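Side-chain contact in cobalt-precorrin-5B C(1)-methyltransferase (Archaeoglobus fulgidus, PDB 1SR8), which probably catalyses the S-adenosylmethionine-dependent methylation of C-1 in cobalt-precorrin-5B to give cobalt-precorrin-6A, a step of anaerobic cobalamin biosynthesis: residues T215-K218 / A219-Y222. Residues are numbered along the deposited sequence; the frame is centred on the assembly and turned at random.
Sequences TGRK and AWLY
R217 and W220 form a cation-pi stack between side chains three residues apart, on the first turn of helix 217-226. The guanidinium lies flat over the six-membered part of the indole, with centres 4.2 Å apart and planes 7° from parallel. NH1 and CZ of R217 are each 3.5 Å from CZ3 of W220, which sits under the middle of the guanidinium, whereas NH1 is displaced toward the rim of the indole. Both side chains start with CG anti to the backbone N (chi1 -177° in each) and run side by side; a bend at chi2 of R217 brings its end over the ring. NH1 also donates to the carbonyl of I6, so stack and hydrogen bond together fix the rotation of the guanidinium. An alanine here takes away the guanidinium, which would probably leave the I6 carbonyl without that donor and this face of the indole without its flat cover.

The helix is the crossover of a beta-alpha-beta unit between parallel strands 210-214 and 231-234. G216 is the N-cap residue, and O of G216 accepts from N of W220 at 2.9 Å. R217 O and K218 O continue the ladder to N of L221 and Y222. W220 NE1 reaches P232 O through a weak hydrogen bond, while A219 and W220 pack on T214.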
ATOM      1  N   THR A 215      -9.288   4.482  -9.268  1.00 24.87           N
ATOM      2  CA  THR A 215      -7.899   4.220  -9.658  1.00 25.02           C
ATOM      3  C   THR A 215      -6.918   3.970  -8.507  1.00 25.26           C
ATOM      4  O   THR A 215      -5.888   3.315  -8.692  1.00 26.31           O
ATOM      5  CB  THR A 215      -7.337   5.375 -10.526  1.00 23.95           C
ATOM      6  OG1 THR A 215      -7.529   6.621  -9.849  1.00 24.97           O
ATOM      7  CG2 THR A 215      -8.033   5.421 -11.863  1.00 22.30           C
ATOM      8  N   GLY A 216      -7.228   4.488  -7.328  1.00 24.89           N
ATOM      9  CA  GLY A 216      -6.343   4.292  -6.202  1.00 24.06           C
ATOM     10  C   GLY A 216      -7.034   4.641  -4.905  1.00 25.99           C
ATOM     11  O   GLY A 216      -8.231   4.937  -4.896  1.00 26.93           O
ATOM     12  N   ARG A 217      -6.285   4.622  -3.808  1.00 24.82           N
ATOM     13  CA  ARG A 217      -6.849   4.923  -2.504  1.00 24.61           C
ATOM     14  C   ARG A 217      -7.438   6.330  -2.393  1.00 24.97           C
ATOM     15  O   ARG A 217      -8.486   6.507  -1.789  1.00 24.64           O
ATOM     16  CB  ARG A 217      -5.790   4.715  -1.416  1.00 24.61           C
ATOM     17  CG  ARG A 217      -6.284   4.929   0.022  1.00 23.89           C
ATOM     18  CD  ARG A 217      -7.382   3.938   0.402  1.00 22.60           C
ATOM     19  NE  ARG A 217      -7.664   3.994   1.833  1.00 21.69           N
ATOM     20  CZ  ARG A 217      -8.302   3.042   2.506  1.00 22.16           C
ATOM     21  NH1 ARG A 217      -8.735   1.960   1.874  1.00 21.66           N
ATOM     22  NH2 ARG A 217      -8.470   3.151   3.816  1.00 21.77           N
ATOM     23  N   LYS A 218      -6.777   7.333  -2.960  1.00 26.34           N
ATOM     24  CA  LYS A 218      -7.304   8.693  -2.865  1.00 28.00           C
ATOM     25  C   LYS A 218      -8.637   8.788  -3.584  1.00 27.02           C
ATOM     26  O   LYS A 218      -9.567   9.420  -3.082  1.00 27.26           O
ATOM     27  CB  LYS A 218      -6.311   9.705  -3.446  1.00 29.85           C
ATOM     28  CG  LYS A 218      -4.933   9.626  -2.777  1.00 35.88           C
ATOM     29  CD  LYS A 218      -3.975  10.739  -3.222  1.00 37.40           C
ATOM     30  CE  LYS A 218      -2.514  10.261  -3.191  1.00 39.92           C
ATOM     31  NZ  LYS A 218      -2.057   9.783  -1.846  1.00 41.06           N
ATOM     32  N   ALA A 219      -8.722   8.144  -4.748  1.00 26.08           N
ATOM     33  CA  ALA A 219      -9.944   8.119  -5.554  1.00 25.49           C
ATOM     34  C   ALA A 219     -11.054   7.419  -4.782  1.00 24.57           C
ATOM     35  O   ALA A 219     -12.210   7.855  -4.779  1.00 25.68           O
ATOM     36  CB  ALA A 219      -9.693   7.385  -6.857  1.00 25.74           C
ATOM     37  N   TRP A 220     -10.680   6.324  -4.135  1.00 22.76           N
ATOM     38  CA  TRP A 220     -11.589   5.513  -3.338  1.00 21.41           C
ATOM     39  C   TRP A 220     -12.181   6.355  -2.215  1.00 22.42           C
ATOM     40  O   TRP A 220     -13.373   6.276  -1.934  1.00 22.35           O
ATOM     41  CB  TRP A 220     -10.811   4.327  -2.760  1.00 19.75           C
ATOM     42  CG  TRP A 220     -11.616   3.340  -1.962  1.00 18.99           C
ATOM     43  CD1 TRP A 220     -12.287   2.247  -2.439  1.00 17.00           C
ATOM     44  CD2 TRP A 220     -11.772   3.317  -0.538  1.00 18.14           C
ATOM     45  NE1 TRP A 220     -12.839   1.542  -1.399  1.00 17.14           N
ATOM     46  CE2 TRP A 220     -12.541   2.175  -0.221  1.00 17.49           C
ATOM     47  CE3 TRP A 220     -11.333   4.147   0.500  1.00 16.59           C
ATOM     48  CZ2 TRP A 220     -12.880   1.840   1.095  1.00 19.15           C
ATOM     49  CZ3 TRP A 220     -11.668   3.815   1.808  1.00 19.74           C
ATOM     50  CH2 TRP A 220     -12.437   2.668   2.095  1.00 19.83           C
ATOM     51  N   LEU A 221     -11.337   7.158  -1.571  1.00 23.45           N
ATOM     52  CA  LEU A 221     -11.767   8.025  -0.480  1.00 24.20           C
ATOM     53  C   LEU A 221     -12.714   9.076  -1.025  1.00 25.50           C
ATOM     54  O   LEU A 221     -13.694   9.442  -0.379  1.00 25.77           O
ATOM     55  CB  LEU A 221     -10.564   8.714   0.172  1.00 23.20           C
ATOM     56  CG  LEU A 221      -9.687   7.831   1.066  1.00 24.02           C
ATOM     57  CD1 LEU A 221      -8.419   8.568   1.469  1.00 23.02           C
ATOM     58  CD2 LEU A 221     -10.471   7.428   2.294  1.00 22.34           C
ATOM     59  N   TYR A 222     -12.419   9.558  -2.224  1.00 26.57           N
ATOM     60  CA  TYR A 222     -13.264  10.563  -2.843  1.00 27.99           C
ATOM     61  C   TYR A 222     -14.648   9.995  -3.103  1.00 27.36           C
ATOM     62  O   TYR A 222     -15.647  10.620  -2.781  1.00 28.09           O
ATOM     63  CB  TYR A 222     -12.663  11.026  -4.159  1.00 29.63           C
ATOM     64  CG  TYR A 222     -13.393  12.196  -4.766  1.00 33.91           C
ATOM     65  CD1 TYR A 222     -13.178  13.498  -4.298  1.00 33.96           C
ATOM     66  CD2 TYR A 222     -14.291  12.008  -5.820  1.00 35.01           C
ATOM     67  CE1 TYR A 222     -13.837  14.585  -4.872  1.00 36.35           C
ATOM     68  CE2 TYR A 222     -14.956  13.085  -6.400  1.00 37.08           C
ATOM     69  CZ  TYR A 222     -14.724  14.370  -5.927  1.00 37.90           C
ATOM     70  OH  TYR A 222     -15.357  15.439  -6.528  1.00 40.08           O
TER